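Local coordinates for PfkB (Polaromonas sp. JS666, PDB 4DU5), which probably phosphorylates a sugar or related small molecule with ATP, as a member of the pfkB (ribokinase-like) family of carbohydrate kinases, at residues V187-N192 against D216-G221; P220-G225 against V249-G254. All blocks are in the same frame, centred on the assembly; numbering follows the deposited sequence.

Contact 1. Residues V187-N192 against D216-G221; sequences VSFDPN and DWVLPG
Residues 187-191 run parallel to residues 216-220, the two directions about 20° apart, with Ser188 bridged to Trp217 and Phe189 to Val218 at CA-CA spacings of 4.8 Å. The backbone ladder passes from Trp217 N to Val187 O, from Phe189 N to Trp217 O (2.7 Å) and from Leu219 N to Phe189 O (2.8 Å). Val187 O takes a second donor, Asp216 N, so one carbonyl grips two successive amides where strand 217-218 begins. The carboxylate of Asp216 closes that end: OD2 accepts from Val187 N at 2.8 Å on its anti side, 34° out of the carboxylate plane, while OD1 forms a salt bridge with Arg181. This is the pairing of the beta-alpha-beta crossover in which helix 201-212 connects strands 186-190 and 217-218, in the central sheet of the kinase. On one face of that sheet, Ser188 OG lies obliquely against the Trp217 indole, 3.2 Å from CE3. Because Trp217 CG is swung to the side of its backbone N (chi1 -36°), the indole lies back over strand 186-190, with Val187 O over one face, toward the rim; His155 also stacks with the ring. The opposite face carries Phe189 and Val218, which meet loosely through CD2 and CG1. Past the strands the proline rings cross obliquely, Pro191 CG lying 3.8 Å from Pro220 CB. Pro191 centres an inverse gamma turn, and a water that accepts from Gly221 N also donates weakly to Pro191 O and Asp190 OD1.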
ATOM      1  N   VAL A 187     -17.706  -7.190 -29.684  1.00 31.47           N
ATOM      2  CA  VAL A 187     -17.360  -6.341 -28.562  1.00 30.76           C
ATOM      3  C   VAL A 187     -18.518  -6.141 -27.609  1.00 30.62           C
ATOM      4  O   VAL A 187     -19.616  -5.795 -28.012  1.00 31.92           O
ATOM      5  CB  VAL A 187     -16.836  -4.966 -29.029  1.00 30.41           C
ATOM      6  CG1 VAL A 187     -16.779  -3.971 -27.879  1.00 29.13           C
ATOM      7  CG2 VAL A 187     -15.461  -5.133 -29.621  1.00 30.23           C
ATOM      8  N   SER A 188     -18.229  -6.314 -26.337  1.00 29.80           N
ATOM      9  CA  SER A 188     -19.155  -6.186 -25.260  1.00 29.20           C
ATOM     10  C   SER A 188     -18.807  -4.941 -24.458  1.00 29.07           C
ATOM     11  O   SER A 188     -17.641  -4.705 -24.134  1.00 28.87           O
ATOM     12  CB  SER A 188     -18.894  -7.368 -24.352  1.00 29.10           C
ATOM     13  OG  SER A 188     -20.060  -8.095 -24.171  1.00 31.72           O
ATOM     14  N   PHE A 189     -19.808  -4.181 -24.055  1.00 29.05           N
ATOM     15  CA  PHE A 189     -19.551  -3.050 -23.190  1.00 28.95           C
ATOM     16  C   PHE A 189     -20.457  -3.030 -21.996  1.00 29.24           C
ATOM     17  O   PHE A 189     -21.655  -3.111 -22.108  1.00 29.16           O
ATOM     18  CB  PHE A 189     -19.652  -1.744 -23.965  1.00 28.24           C
ATOM     19  CG  PHE A 189     -19.279  -0.534 -23.169  1.00 28.70           C
ATOM     20  CD1 PHE A 189     -18.105  -0.503 -22.414  1.00 29.27           C
ATOM     21  CD2 PHE A 189     -20.090   0.604 -23.197  1.00 29.22           C
ATOM     22  CE1 PHE A 189     -17.765   0.646 -21.676  1.00 30.00           C
ATOM     23  CE2 PHE A 189     -19.775   1.745 -22.455  1.00 28.59           C
ATOM     24  CZ  PHE A 189     -18.612   1.778 -21.707  1.00 29.10           C
ATOM     25  N   ASP A 190     -19.850  -2.917 -20.836  1.00 30.83           N
ATOM     26  CA  ASP A 190     -20.571  -2.757 -19.598  1.00 32.20           C
ATOM     27  C   ASP A 190     -20.272  -1.364 -19.024  1.00 33.08           C
ATOM     28  O   ASP A 190     -19.193  -1.149 -18.495  1.00 33.06           O
ATOM     29  CB  ASP A 190     -20.164  -3.846 -18.608  1.00 31.73           C
ATOM     30  CG  ASP A 190     -20.815  -3.662 -17.253  1.00 33.38           C
ATOM     31  OD1 ASP A 190     -21.636  -2.713 -17.110  1.00 33.86           O
ATOM     32  OD2 ASP A 190     -20.525  -4.466 -16.325  1.00 35.01           O
ATOM     33  N   PRO A 191     -21.242  -0.426 -19.113  1.00 34.56           N
ATOM     34  CA  PRO A 191     -21.046   0.977 -18.711  1.00 35.68           C
ATOM     35  C   PRO A 191     -21.030   1.199 -17.204  1.00 37.41           C
ATOM     36  O   PRO A 191     -21.918   1.872 -16.667  1.00 38.10           O
ATOM     37  CB  PRO A 191     -22.256   1.687 -19.314  1.00 35.21           C
ATOM     38  CG  PRO A 191     -23.280   0.658 -19.459  1.00 34.62           C
ATOM     39  CD  PRO A 191     -22.600  -0.656 -19.652  1.00 34.26           C
ATOM     40  N   ASN A 192     -20.040   0.640 -16.522  1.00 39.07           N
ATOM     41  CA  ASN A 192     -19.885   0.848 -15.085  1.00 40.71           C
ATOM     42  C   ASN A 192     -19.634   2.300 -14.752  1.00 41.16           C
ATOM     43  O   ASN A 192     -18.899   2.977 -15.470  1.00 41.87           O
ATOM     44  CB  ASN A 192     -18.679   0.069 -14.612  1.00 41.28           C
ATOM     45  CG  ASN A 192     -19.003  -1.347 -14.307  1.00 43.67           C
ATOM     46  OD1 ASN A 192     -19.827  -1.630 -13.423  1.00 47.52           O
ATOM     47  ND2 ASN A 192     -18.363  -2.265 -15.014  1.00 43.89           N
ATOM     48  N   ASP A 216     -20.881  -3.837 -29.802  1.00 31.61           N
ATOM     49  CA  ASP A 216     -22.038  -4.557 -30.341  1.00 31.47           C
ATOM     50  C   ASP A 216     -23.088  -4.783 -29.257  1.00 30.15           C
ATOM     51  O   ASP A 216     -24.267  -4.640 -29.512  1.00 29.84           O
ATOM     52  CB  ASP A 216     -21.615  -5.895 -30.966  1.00 31.96           C
ATOM     53  CG  ASP A 216     -20.431  -5.749 -31.926  1.00 34.64           C
ATOM     54  OD1 ASP A 216     -20.509  -4.864 -32.804  1.00 37.49           O
ATOM     55  OD2 ASP A 216     -19.429  -6.501 -31.805  1.00 35.18           O
ATOM     56  N   TRP A 217     -22.649  -5.148 -28.056  1.00 29.25           N
ATOM     57  CA  TRP A 217     -23.571  -5.465 -26.944  1.00 28.49           C
ATOM     58  C   TRP A 217     -23.348  -4.544 -25.753  1.00 28.43           C
ATOM     59  O   TRP A 217     -22.263  -4.499 -25.185  1.00 28.43           O
ATOM     60  CB  TRP A 217     -23.462  -6.930 -26.465  1.00 27.64           C
ATOM     61  CG  TRP A 217     -23.207  -7.954 -27.527  1.00 25.00           C
ATOM     62  CD1 TRP A 217     -23.657  -7.929 -28.801  1.00 24.49           C
ATOM     63  CD2 TRP A 217     -22.479  -9.171 -27.381  1.00 22.47           C
ATOM     64  NE1 TRP A 217     -23.233  -9.045 -29.478  1.00 24.26           N
ATOM     65  CE2 TRP A 217     -22.503  -9.823 -28.627  1.00 21.52           C
ATOM     66  CE3 TRP A 217     -21.797  -9.772 -26.317  1.00 23.13           C
ATOM     67  CZ2 TRP A 217     -21.891 -11.043 -28.848  1.00 19.76           C
ATOM     68  CZ3 TRP A 217     -21.158 -10.992 -26.541  1.00 22.17           C
ATOM     69  CH2 TRP A 217     -21.227 -11.620 -27.795  1.00 20.75           C
ATOM     70  N   VAL A 218     -24.387  -3.824 -25.358  1.00 28.37           N
ATOM     71  CA  VAL A 218     -24.272  -2.910 -24.242  1.00 28.18           C
ATOM     72  C   VAL A 218     -25.039  -3.476 -23.062  1.00 28.14           C
ATOM     73  O   VAL A 218     -26.171  -3.908 -23.220  1.00 29.13           O
ATOM     74  CB  VAL A 218     -24.701  -1.504 -24.669  1.00 27.88           C
ATOM     75  CG1 VAL A 218     -24.419  -0.474 -23.574  1.00 28.52           C
ATOM     76  CG2 VAL A 218     -23.914  -1.126 -25.922  1.00 27.16           C
ATOM     77  N   LEU A 219     -24.410  -3.499 -21.892  1.00 27.89           N
ATOM     78  CA  LEU A 219     -24.959  -4.172 -20.713  1.00 27.63           C
ATOM     79  C   LEU A 219     -25.294  -3.277 -19.515  1.00 28.03           C
ATOM     80  O   LEU A 219     -24.784  -3.495 -18.428  1.00 28.19           O
ATOM     81  CB  LEU A 219     -23.973  -5.240 -20.264  1.00 26.74           C
ATOM     82  CG  LEU A 219     -24.123  -6.659 -20.750  1.00 25.25           C
ATOM     83  CD1 LEU A 219     -24.871  -6.809 -22.051  1.00 24.49           C
ATOM     84  CD2 LEU A 219     -22.741  -7.147 -20.897  1.00 26.06           C
ATOM     85  N   PRO A 220     -26.159  -2.281 -19.694  1.00 28.94           N
ATOM     86  CA  PRO A 220     -26.389  -1.349 -18.578  1.00 30.07           C
ATOM     87  C   PRO A 220     -27.366  -1.802 -17.519  1.00 31.53           C
ATOM     88  O   PRO A 220     -28.278  -2.592 -17.782  1.00 31.71           O
ATOM     89  CB  PRO A 220     -26.989  -0.136 -19.263  1.00 29.93           C
ATOM     90  CG  PRO A 220     -27.692  -0.730 -20.457  1.00 30.44           C
ATOM     91  CD  PRO A 220     -26.810  -1.838 -20.932  1.00 28.63           C
ATOM     92  N   GLY A 221     -27.164  -1.273 -16.320  1.00 33.28           N
ATOM     93  CA  GLY A 221     -28.141  -1.334 -15.244  1.00 35.43           C
ATOM     94  C   GLY A 221     -29.045  -0.129 -15.386  1.00 37.26           C
ATOM     95  O   GLY A 221     -28.596   0.932 -15.822  1.00 37.00           O
TER
HETATM   96  O   HOH W   1     -23.999  -0.476 -16.142  1.00 39.22           O

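Contact 2. Residues P220-G225 against V249-G254; sequences PGMEEG and VVVKLG
The N-terminal end of helix 222-229 sits beside the C-terminal end of strand 248-252, where Pro220, Gly221 and Met222 meet Val251, Lys252 and Leu253. Two backbone hydrogen bonds on either side of Gly221 tie the pieces together as a single bridge between Gly221 and Lys252. Lys252 N donates to Pro220 O at 2.7 Å in the carbonyl plane, and Met222 N donates to Lys252 O at 3.2 Å with an N-H...O angle of 166°. The strand carbonyl thus takes up an amide of the helix's first turn, while Gly225 N returns to Gly221 O at the N-cap. Pro220 O receives a CA-H...O contact from Val251 as well, and the Lys252 chain passes alongside this oxygen through CG, extended beyond that atom. The Pro220 ring crosses two valines at about a right angle: its CD reaches Val249 CG1 at 3.7 Å, and its CG lies 4.1 Å from Val251 CG2. With Val251 CG1 anti to the backbone N (chi1 179°), that other methyl turns to the start of the helix, near Met222 N and the selenium of Met222, a selenomethionine. The bent chain of Met222 sets its CG against Leu253 CD2 at 3.5 Å. Helix 234-243 packs on the same valines, Tyr241 and Arg242 touching Val249, and Val237 touching Val251. Strand 217-218, helices 222-229 and 234-243 and the parallel neighbouring strand 248-252 thus form a beta-alpha-beta type connection, as in the alpha/beta core of ribokinase-like kinases.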
ATOM      1  N   PRO A 220     -26.159  -2.281 -19.694  1.00 28.94           N
ATOM      2  CA  PRO A 220     -26.389  -1.349 -18.578  1.00 30.07           C
ATOM      3  C   PRO A 220     -27.366  -1.802 -17.519  1.00 31.53           C
ATOM      4  O   PRO A 220     -28.278  -2.592 -17.782  1.00 31.71           O
ATOM      5  CB  PRO A 220     -26.989  -0.136 -19.263  1.00 29.93           C
ATOM      6  CG  PRO A 220     -27.692  -0.730 -20.457  1.00 30.44           C
ATOM      7  CD  PRO A 220     -26.810  -1.838 -20.932  1.00 28.63           C
ATOM      8  N   GLY A 221     -27.164  -1.273 -16.320  1.00 33.28           N
ATOM      9  CA  GLY A 221     -28.141  -1.334 -15.244  1.00 35.43           C
ATOM     10  C   GLY A 221     -29.045  -0.129 -15.386  1.00 37.26           C
ATOM     11  O   GLY A 221     -28.596   0.932 -15.822  1.00 37.00           O
HETATM   12  N   MSE A 222     -30.325  -0.324 -15.058  1.00 39.46           N
HETATM   13  CA  MSE A 222     -31.363   0.717 -15.040  1.00 41.62           C
HETATM   14  C   MSE A 222     -30.897   2.033 -14.437  1.00 42.12           C
HETATM   15  O   MSE A 222     -31.090   3.070 -15.052  1.00 41.96           O
HETATM   16  CB  MSE A 222     -32.553   0.243 -14.203  1.00 42.61           C
HETATM   17  CG  MSE A 222     -33.923   0.276 -14.876  1.00 46.69           C
HETATM   18 SE   MSE A 222     -34.169   1.458 -16.414  1.00 60.84          SE
HETATM   19  CE  MSE A 222     -34.341   3.193 -15.468  1.00 55.26           C
ATOM     20  N   GLU A 223     -30.312   1.974 -13.228  1.00 43.17           N
ATOM     21  CA  GLU A 223     -29.824   3.144 -12.492  1.00 44.44           C
ATOM     22  C   GLU A 223     -28.795   3.911 -13.307  1.00 44.17           C
ATOM     23  O   GLU A 223     -28.939   5.119 -13.539  1.00 44.31           O
ATOM     24  CB  GLU A 223     -29.177   2.753 -11.154  1.00 45.45           C
ATOM     25  CG  GLU A 223     -29.822   1.592 -10.345  1.00 49.63           C
ATOM     26  CD  GLU A 223     -29.067   1.289  -9.012  1.00 54.54           C
ATOM     27  OE1 GLU A 223     -27.841   1.583  -8.897  1.00 54.23           O
ATOM     28  OE2 GLU A 223     -29.713   0.758  -8.074  1.00 56.20           O
ATOM     29  N   GLU A 224     -27.752   3.198 -13.727  1.00 44.14           N
ATOM     30  CA  GLU A 224     -26.716   3.745 -14.599  1.00 44.25           C
ATOM     31  C   GLU A 224     -27.361   4.318 -15.858  1.00 43.87           C
ATOM     32  O   GLU A 224     -27.056   5.432 -16.261  1.00 44.35           O
ATOM     33  CB  GLU A 224     -25.693   2.672 -14.992  1.00 44.35           C
ATOM     34  CG  GLU A 224     -24.805   2.150 -13.865  1.00 46.23           C
ATOM     35  CD  GLU A 224     -25.531   1.223 -12.894  1.00 49.07           C
ATOM     36  OE1 GLU A 224     -26.384   0.411 -13.345  1.00 48.73           O
ATOM     37  OE2 GLU A 224     -25.256   1.322 -11.668  1.00 50.92           O
ATOM     38  N   GLY A 225     -28.264   3.557 -16.461  1.00 43.34           N
ATOM     39  CA  GLY A 225     -28.940   3.977 -17.678  1.00 43.09           C
ATOM     40  C   GLY A 225     -29.714   5.269 -17.535  1.00 42.88           C
ATOM     41  O   GLY A 225     -29.739   6.078 -18.451  1.00 42.46           O
ATOM     42  N   VAL A 249     -28.923  -4.510 -26.655  1.00 28.78           N
ATOM     43  CA  VAL A 249     -28.838  -3.971 -25.315  1.00 28.17           C
ATOM     44  C   VAL A 249     -29.587  -4.905 -24.372  1.00 28.19           C
ATOM     45  O   VAL A 249     -30.708  -5.345 -24.665  1.00 28.28           O
ATOM     46  CB  VAL A 249     -29.414  -2.572 -25.220  1.00 28.17           C
ATOM     47  CG1 VAL A 249     -29.108  -1.979 -23.841  1.00 27.35           C
ATOM     48  CG2 VAL A 249     -28.848  -1.687 -26.335  1.00 27.88           C
ATOM     49  N   VAL A 250     -28.939  -5.226 -23.257  1.00 27.60           N
ATOM     50  CA  VAL A 250     -29.545  -5.987 -22.194  1.00 26.62           C
ATOM     51  C   VAL A 250     -29.452  -5.080 -20.994  1.00 27.15           C
ATOM     52  O   VAL A 250     -28.344  -4.825 -20.500  1.00 26.98           O
ATOM     53  CB  VAL A 250     -28.757  -7.248 -21.863  1.00 26.07           C
ATOM     54  CG1 VAL A 250     -29.510  -8.053 -20.851  1.00 25.67           C
ATOM     55  CG2 VAL A 250     -28.502  -8.077 -23.106  1.00 25.54           C
ATOM     56  N   VAL A 251     -30.612  -4.599 -20.528  1.00 27.28           N
ATOM     57  CA  VAL A 251     -30.694  -3.688 -19.380  1.00 27.30           C
ATOM     58  C   VAL A 251     -31.006  -4.517 -18.147  1.00 28.35           C
ATOM     59  O   VAL A 251     -31.983  -5.237 -18.147  1.00 28.77           O
ATOM     60  CB  VAL A 251     -31.812  -2.635 -19.577  1.00 26.69           C
ATOM     61  CG1 VAL A 251     -31.903  -1.728 -18.382  1.00 26.42           C
ATOM     62  CG2 VAL A 251     -31.606  -1.833 -20.865  1.00 24.22           C
ATOM     63  N   LYS A 252     -30.174  -4.439 -17.109  1.00 29.48           N
ATOM     64  CA  LYS A 252     -30.348  -5.301 -15.931  1.00 30.56           C
ATOM     65  C   LYS A 252     -31.306  -4.628 -15.000  1.00 32.20           C
ATOM     66  O   LYS A 252     -31.204  -3.401 -14.791  1.00 32.22           O
ATOM     67  CB  LYS A 252     -29.037  -5.514 -15.173  1.00 30.22           C
ATOM     68  CG  LYS A 252     -27.797  -5.731 -16.019  1.00 29.59           C
ATOM     69  CD  LYS A 252     -26.586  -5.301 -15.215  1.00 29.51           C
ATOM     70  CE  LYS A 252     -25.364  -5.213 -16.084  1.00 29.33           C
ATOM     71  NZ  LYS A 252     -24.365  -4.383 -15.418  1.00 28.95           N
ATOM     72  N   LEU A 253     -32.212  -5.414 -14.403  1.00 33.88           N
ATOM     73  CA  LEU A 253     -33.261  -4.833 -13.527  1.00 35.08           C
ATOM     74  C   LEU A 253     -33.279  -5.254 -12.042  1.00 35.77           C
ATOM     75  O   LEU A 253     -34.238  -4.979 -11.337  1.00 36.70           O
ATOM     76  CB  LEU A 253     -34.651  -5.011 -14.167  1.00 34.80           C
ATOM     77  CG  LEU A 253     -34.783  -4.549 -15.625  1.00 35.09           C
ATOM     78  CD1 LEU A 253     -35.982  -5.166 -16.351  1.00 32.62           C
ATOM     79  CD2 LEU A 253     -34.822  -3.054 -15.686  1.00 35.64           C
ATOM     80  N   GLY A 254     -32.240  -5.894 -11.544  1.00 36.75           N
ATOM     81  CA  GLY A 254     -32.274  -6.346 -10.145  1.00 38.37           C
ATOM     82  C   GLY A 254     -32.981  -7.686 -10.036  1.00 39.54           C
ATOM     83  O   GLY A 254     -32.821  -8.532 -10.929  1.00 39.64           O
TER

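Contacts 1 and 2 follow one chain path: strand 217-218 pairs with strand 186-190 in contact 1, then Pro220 and Gly221, shared by both contacts, carry the backbone into the helix start of contact 2. Their centres lie about 9 Å apart. The same central sheet continues across both, since Val250 N probably hydrogen-bonds to Val218 O at 3.1 Å. Near the strand ends Lys252 NZ lies 3.6 Å from Asp190 OD1, close enough for a weak, long-range attraction between the two contacts. In ribokinase-like relatives the active site lies along the C-terminal edge of this sheet, so the Asp190-Asn192 end of contact 1 and the Lys252 end of contact 2 probably lie toward it.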